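PDB 4CCW: carboxyl esterase NP from Bacillus subtilis, which catalyses the hydrolysis of carboxylic esters to an alcohol and a carboxylate, and is also known as naproxen esterase. Local coordinates for residues Ala108-Asp113 with Gly132-Asn137; Ala75-Lys80 with Ala281-Arg286. All blocks are in the same frame, centred on the assembly; numbering follows the deposited sequence.

How the interactions relate
Both contacts join pairs of helices that pack on the central, largely parallel sheet of the alpha/beta hydrolase fold. In interaction 1, helix 104-118 meets helix 130-141; in interaction 2, helix 74-80 meets helix 280-291. Strand 56-60 is common ground: Leu60 lies under the first pair, Leu57 and Leu59 under the second, as expected for helices on opposite sides of the sheet. The centres are 23 Å apart and the nearest atoms about 11 Å. Along the chain the order is 75-80, 108-113, 132-137, 281-286, so interaction 2 ties the end of the chain back to the early part of the domain, while interaction 1 holds the helix that follows Ser129.

Interaction 1 of 2, residues Ala108-Asp113 with Gly132-Asn137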
loop_
_atom_site.group_PDB
_atom_site.type_symbol
_atom_site.label_atom_id
_atom_site.label_comp_id
_atom_site.label_asym_id
_atom_site.label_seq_id
_atom_site.Cartn_x
_atom_site.Cartn_y
_atom_site.Cartn_z
ATOM N N ALA A 108 5.858 -11.989 -3.912
ATOM C CA ALA A 108 5.102 -12.179 -5.154
ATOM C C ALA A 108 4.261 -13.465 -5.118
ATOM O O ALA A 108 3.116 -13.472 -5.576
ATOM C CB ALA A 108 6.015 -12.165 -6.373
ATOM N N ASN A 109 4.836 -14.536 -4.577
ATOM C CA ASN A 109 4.120 -15.806 -4.398
ATOM C C ASN A 109 2.970 -15.688 -3.390
ATOM O O ASN A 109 1.956 -16.371 -3.523
ATOM C CB ASN A 109 5.072 -16.931 -3.971
ATOM C CG ASN A 109 5.933 -17.457 -5.113
ATOM O OD1 ASN A 109 5.593 -17.313 -6.291
ATOM N ND2 ASN A 109 7.060 -18.081 -4.763
ATOM N N TRP A 110 3.137 -14.829 -2.383
ATOM C CA TRP A 110 2.064 -14.554 -1.419
ATOM C C TRP A 110 0.888 -13.947 -2.154
ATOM O O TRP A 110 -0.248 -14.414 -2.046
ATOM C CB TRP A 110 2.560 -13.632 -0.285
ATOM C CG TRP A 110 1.433 -12.921 0.434
ATOM C CD1 TRP A 110 0.510 -13.471 1.322
ATOM C CD2 TRP A 110 1.039 -11.511 0.299
ATOM N NE1 TRP A 110 -0.392 -12.524 1.748
ATOM C CE2 TRP A 110 -0.129 -11.324 1.170
ATOM C CE3 TRP A 110 1.534 -10.419 -0.411
ATOM C CZ2 TRP A 110 -0.764 -10.096 1.290
ATOM C CZ3 TRP A 110 0.879 -9.187 -0.283
ATOM C CH2 TRP A 110 -0.237 -9.030 0.553
ATOM N N LEU A 111 1.167 -12.919 -2.944
ATOM C CA LEU A 111 0.124 -12.227 -3.691
ATOM C C LEU A 111 -0.494 -13.124 -4.770
ATOM O O LEU A 111 -1.699 -13.032 -5.039
ATOM C CB LEU A 111 0.672 -10.920 -4.267
ATOM C CG LEU A 111 -0.316 -9.856 -4.769
ATOM C CD1 LEU A 111 -1.431 -9.566 -3.772
ATOM C CD2 LEU A 111 0.449 -8.588 -5.105
ATOM N N LEU A 112 0.329 -13.976 -5.385
ATOM C CA LEU A 112 -0.164 -15.007 -6.306
ATOM C C LEU A 112 -1.295 -15.800 -5.648
ATOM O O LEU A 112 -2.394 -15.892 -6.205
ATOM C CB LEU A 112 0.973 -15.946 -6.746
ATOM C CG LEU A 112 0.608 -17.189 -7.585
ATOM C CD1 LEU A 112 -0.026 -16.804 -8.910
ATOM C CD2 LEU A 112 1.826 -18.073 -7.830
ATOM N N ASP A 113 -1.023 -16.350 -4.461
ATOM C CA ASP A 113 -2.021 -17.078 -3.673
ATOM C C ASP A 113 -3.308 -16.285 -3.434
ATOM O O ASP A 113 -4.407 -16.815 -3.569
ATOM C CB ASP A 113 -1.444 -17.487 -2.312
ATOM C CG ASP A 113 -0.343 -18.527 -2.419
ATOM O OD1 ASP A 113 -0.115 -19.091 -3.509
ATOM O OD2 ASP A 113 0.293 -18.786 -1.380
ATOM N N GLY A 132 2.837 0.027 -3.212
ATOM C CA GLY A 132 3.288 0.392 -4.573
ATOM C C GLY A 132 4.496 -0.446 -4.993
ATOM O O GLY A 132 4.618 -0.846 -6.152
ATOM N N LEU A 133 5.384 -0.710 -4.032
ATOM C CA LEU A 133 6.583 -1.514 -4.252
ATOM C C LEU A 133 6.202 -2.969 -4.523
ATOM O O LEU A 133 6.693 -3.565 -5.500
ATOM C CB LEU A 133 7.537 -1.393 -3.052
ATOM C CG LEU A 133 8.723 -2.350 -2.894
ATOM C CD1 LEU A 133 9.609 -2.411 -4.140
ATOM C CD2 LEU A 133 9.521 -1.888 -1.663
ATOM N N HIS A 134 5.305 -3.513 -3.691
ATOM C CA HIS A 134 4.708 -4.834 -3.926
ATOM C C HIS A 134 4.084 -4.901 -5.294
ATOM O O HIS A 134 4.246 -5.884 -6.018
ATOM C CB HIS A 134 3.670 -5.158 -2.847
ATOM C CG HIS A 134 4.261 -5.690 -1.568
ATOM N ND1 HIS A 134 4.239 -6.995 -1.246
ATOM C CD2 HIS A 134 4.890 -5.031 -0.511
ATOM C CE1 HIS A 134 4.838 -7.177 -0.053
ATOM N NE2 HIS A 134 5.231 -5.972 0.404
ATOM N N THR A 135 3.370 -3.851 -5.677
ATOM C CA THR A 135 2.707 -3.822 -6.981
ATOM C C THR A 135 3.722 -3.909 -8.119
ATOM O O THR A 135 3.554 -4.725 -9.032
ATOM C CB THR A 135 1.781 -2.591 -7.144
ATOM O OG1 THR A 135 0.699 -2.699 -6.206
ATOM C CG2 THR A 135 1.182 -2.545 -8.563
ATOM N N MET A 136 4.781 -3.106 -8.058
ATOM C CA MET A 136 5.788 -3.119 -9.107
ATOM C C MET A 136 6.469 -4.493 -9.155
ATOM O O MET A 136 6.666 -5.055 -10.227
ATOM C CB MET A 136 6.830 -2.007 -8.896
ATOM C CG MET A 136 7.849 -1.897 -10.019
ATOM S SD MET A 136 7.055 -1.317 -11.524
ATOM C CE MET A 136 7.281 0.425 -11.402
ATOM N N ASN A 137 6.797 -5.034 -7.990
ATOM C CA ASN A 137 7.465 -6.326 -7.933
ATOM C C ASN A 137 6.586 -7.407 -8.601
ATOM O O ASN A 137 7.079 -8.266 -9.358
ATOM C CB ASN A 137 7.794 -6.687 -6.471
ATOM C CG ASN A 137 8.547 -8.008 -6.341
ATOM O OD1 ASN A 137 9.673 -8.155 -6.823
ATOM N ND2 ASN A 137 7.934 -8.960 -5.662
#
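The side chains of Trp110 and His134 cross at about a right angle, and each ring approaches the other obliquely, with CZ3 of the indole 4.1 Å from ND1 of the imidazole. Among their other neighbours, Tyr107 and Phe220 each make an edge-to-face contact with His134, and the indole NE1 is hydrogen-bonded to Thr44 OG1. Trp110 carries its CG anti to the backbone N (chi1 159°), which sends the six-membered part of the indole across to helix 130-141. Their length lets the two side chains meet across helices whose backbones do not touch, and the imidazole offers Tyr107 and Phe220 a flat aromatic partner.

Helix 130-141, which follows the pocket residue Ser129 in a probable nucleophile elbow, packs beside helix 104-118 on one face of the central sheet of the alpha/beta hydrolase fold; Leu111 and His134 both touch Leu60 of strand 56-60. The second contact is closer to the backbones. Ala108 and Asn137 have their CA atoms 6.9 Å apart, and CB of Ala108 lies 3.8 Å from Asn137 ND2; alanine is small enough for the NH2 end of the amide to come in beside its methyl. Asn137 ND2 donates to Arg104 O, one turn earlier on helix 104-118, while its OD1 accepts from Arg141 NE. No hydrogen bond links the two segments, so van der Waals contact joins them, and the buried amide finds its polar partners beyond them.

Interaction 2 of 2, residues Ala75-Lys80 with Ala281-Arg286; sequences ADWSSK and AYVNER
Asn284 reaches from helix 280-291 to Asp76 and Trp77 of helix 74-80. Its CB already lies 3.3 Å from Asp76 OD2, and with CG anti to the carbonyl carbon (chi1 -70°) the amide points back toward the start of its helix, where Asp76, Pro72 and Asn73 meet it. CG lies 3.6 Å from Asp76 OD2. ND2 then donates to Asp76 OD2 at 3.0 Å, a bent bond (N-H...O 143°) that comes from above the carboxylate plane; the amide and carboxylate planes stand 82° apart. The same ND2 donates to Pro72 O, and OD1, which accepts from Asn73 ND2, lies 3.8 Å above one face of the Trp77 ring, toward its rim. Asparagine suits this buried place because one amide both gives and receives bonds, which fix its rotation.

The segment axes approach to 9.8 Å and run almost parallel. In the alpha/beta hydrolase fold this is the pairing of the first helix after strand 56-60 with the C-terminal helix, on one side of the central sheet. Trp77 lies between helix 280-291 and the sheet, against Leu57 and Leu59; an indole suits this place, joining a broad apolar surface to one N-H. Its NE1 donates to Asn284 O at 3.2 Å, with the acceptor in the ring plane and the donor on a carbonyl lone pair, while CZ2 packs 4.4 Å from Val283 CG1. A leucine here would probably leave Asn284 O without its indole donor and open a gap beside Val283. On the solvent side, the exposed Asp76 carboxylate can accept from both amide and water: a water donates to OD2 and, at 2.9 Å, to Ala281 O.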
loop_
_atom_site.group_PDB
_atom_site.type_symbol
_atom_site.label_atom_id
_atom_site.label_comp_id
_atom_site.label_asym_id
_atom_site.label_seq_id
_atom_site.Cartn_x
_atom_site.Cartn_y
_atom_site.Cartn_z
ATOM N N ALA A 75 -15.508 4.616 -2.041
ATOM C CA ALA A 75 -16.860 4.859 -2.594
ATOM C C ALA A 75 -16.833 5.038 -4.114
ATOM O O ALA A 75 -17.670 4.467 -4.825
ATOM C CB ALA A 75 -17.519 6.056 -1.927
ATOM N N ASP A 76 -15.869 5.819 -4.603
ATOM C CA ASP A 76 -15.672 6.031 -6.044
ATOM C C ASP A 76 -15.166 4.761 -6.742
ATOM O O ASP A 76 -15.762 4.314 -7.721
ATOM C CB ASP A 76 -14.692 7.182 -6.312
ATOM C CG ASP A 76 -15.341 8.563 -6.232
ATOM O OD1 ASP A 76 -16.588 8.677 -6.221
ATOM O OD2 ASP A 76 -14.578 9.554 -6.193
ATOM N N TRP A 77 -14.071 4.179 -6.248
ATOM C CA TRP A 77 -13.489 3.016 -6.929
ATOM C C TRP A 77 -14.395 1.824 -6.889
ATOM O O TRP A 77 -14.499 1.095 -7.878
ATOM C CB TRP A 77 -12.094 2.667 -6.398
ATOM C CG TRP A 77 -11.065 3.734 -6.664
ATOM C CD1 TRP A 77 -11.112 4.741 -7.622
ATOM C CD2 TRP A 77 -9.785 3.935 -5.970
ATOM N NE1 TRP A 77 -9.992 5.527 -7.565
ATOM C CE2 TRP A 77 -9.156 5.102 -6.602
ATOM C CE3 TRP A 77 -9.128 3.296 -4.924
ATOM C CZ2 TRP A 77 -7.924 5.587 -6.193
ATOM C CZ3 TRP A 77 -7.874 3.788 -4.524
ATOM C CH2 TRP A 77 -7.292 4.908 -5.143
ATOM N N SER A 78 -15.097 1.651 -5.769
ATOM C CA SER A 78 -16.004 0.517 -5.558
ATOM C C SER A 78 -17.256 0.572 -6.433
ATOM O O SER A 78 -17.900 -0.454 -6.668
ATOM C CB SER A 78 -16.424 0.443 -4.092
ATOM O OG SER A 78 -16.759 -0.875 -3.738
ATOM N N SER A 79 -17.613 1.766 -6.912
ATOM C CA SER A 79 -18.797 1.897 -7.764
ATOM C C SER A 79 -18.647 1.132 -9.077
ATOM O O SER A 79 -19.634 0.654 -9.632
ATOM C CB SER A 79 -19.144 3.371 -8.024
ATOM O OG SER A 79 -18.176 4.006 -8.841
ATOM N N LYS A 80 -17.413 0.998 -9.558
ATOM C CA LYS A 80 -17.161 0.392 -10.865
ATOM C C LYS A 80 -16.450 -0.964 -10.802
ATOM O O LYS A 80 -16.552 -1.765 -11.733
ATOM C CB LYS A 80 -16.369 1.358 -11.756
ATOM C CG LYS A 80 -17.103 2.652 -12.089
ATOM C CD LYS A 80 -16.241 3.602 -12.917
ATOM C CE LYS A 80 -15.915 3.017 -14.285
ATOM N NZ LYS A 80 -14.574 3.475 -14.740
ATOM N N ALA A 281 -10.404 13.632 -4.242
ATOM C CA ALA A 281 -11.224 13.968 -5.416
ATOM C C ALA A 281 -10.425 13.867 -6.720
ATOM O O ALA A 281 -10.910 13.304 -7.709
ATOM C CB ALA A 281 -11.869 15.345 -5.273
ATOM N N TYR A 282 -9.207 14.407 -6.724
ATOM C CA TYR A 282 -8.376 14.357 -7.924
ATOM C C TYR A 282 -7.873 12.949 -8.167
ATOM O O TYR A 282 -7.949 12.442 -9.280
ATOM C CB TYR A 282 -7.170 15.307 -7.849
ATOM C CG TYR A 282 -6.336 15.227 -9.112
ATOM C CD1 TYR A 282 -6.792 15.799 -10.299
ATOM C CD2 TYR A 282 -5.121 14.533 -9.135
ATOM C CE1 TYR A 282 -6.057 15.708 -11.470
ATOM C CE2 TYR A 282 -4.377 14.434 -10.303
ATOM C CZ TYR A 282 -4.844 15.023 -11.459
ATOM O OH TYR A 282 -4.111 14.920 -12.617
ATOM N N VAL A 283 -7.334 12.334 -7.117
ATOM C CA VAL A 283 -6.707 11.013 -7.242
ATOM C C VAL A 283 -7.719 9.941 -7.656
ATOM O O VAL A 283 -7.434 9.103 -8.534
ATOM C CB VAL A 283 -5.956 10.637 -5.955
ATOM C CG1 VAL A 283 -5.473 9.195 -6.014
ATOM C CG2 VAL A 283 -4.773 11.583 -5.762
ATOM N N ASN A 284 -8.902 9.984 -7.043
ATOM C CA ASN A 284 -9.982 9.067 -7.398
ATOM C C ASN A 284 -10.290 9.077 -8.895
ATOM O O ASN A 284 -10.281 8.029 -9.518
ATOM C CB ASN A 284 -11.269 9.385 -6.625
ATOM C CG ASN A 284 -11.164 9.044 -5.150
ATOM O OD1 ASN A 284 -10.163 8.496 -4.699
ATOM N ND2 ASN A 284 -12.209 9.373 -4.391
ATOM N N GLU A 285 -10.559 10.264 -9.451
ATOM C CA GLU A 285 -10.897 10.417 -10.880
ATOM C C GLU A 285 -9.728 10.049 -11.787
ATOM O O GLU A 285 -9.918 9.416 -12.837
ATOM C CB GLU A 285 -11.352 11.853 -11.191
ATOM C CG GLU A 285 -11.804 12.083 -12.635
ATOM C CD GLU A 285 -10.665 12.286 -13.640
ATOM O OE1 GLU A 285 -9.562 12.714 -13.252
ATOM O OE2 GLU A 285 -10.887 12.033 -14.850
ATOM N N ARG A 286 -8.529 10.465 -11.389
ATOM C CA ARG A 286 -7.333 10.259 -12.201
ATOM C C ARG A 286 -7.075 8.771 -12.408
ATOM O O ARG A 286 -6.789 8.341 -13.513
ATOM C CB ARG A 286 -6.111 10.936 -11.562
ATOM C CG ARG A 286 -4.807 10.752 -12.336
ATOM C CD ARG A 286 -4.871 11.442 -13.688
ATOM N NE ARG A 286 -3.767 11.142 -14.610
ATOM C CZ ARG A 286 -3.825 10.256 -15.611
ATOM N NH1 ARG A 286 -4.923 9.534 -15.818
ATOM N NH2 ARG A 286 -2.775 10.087 -16.412
HETATM O O HOH W 1 -13.577 12.174 -7.854
#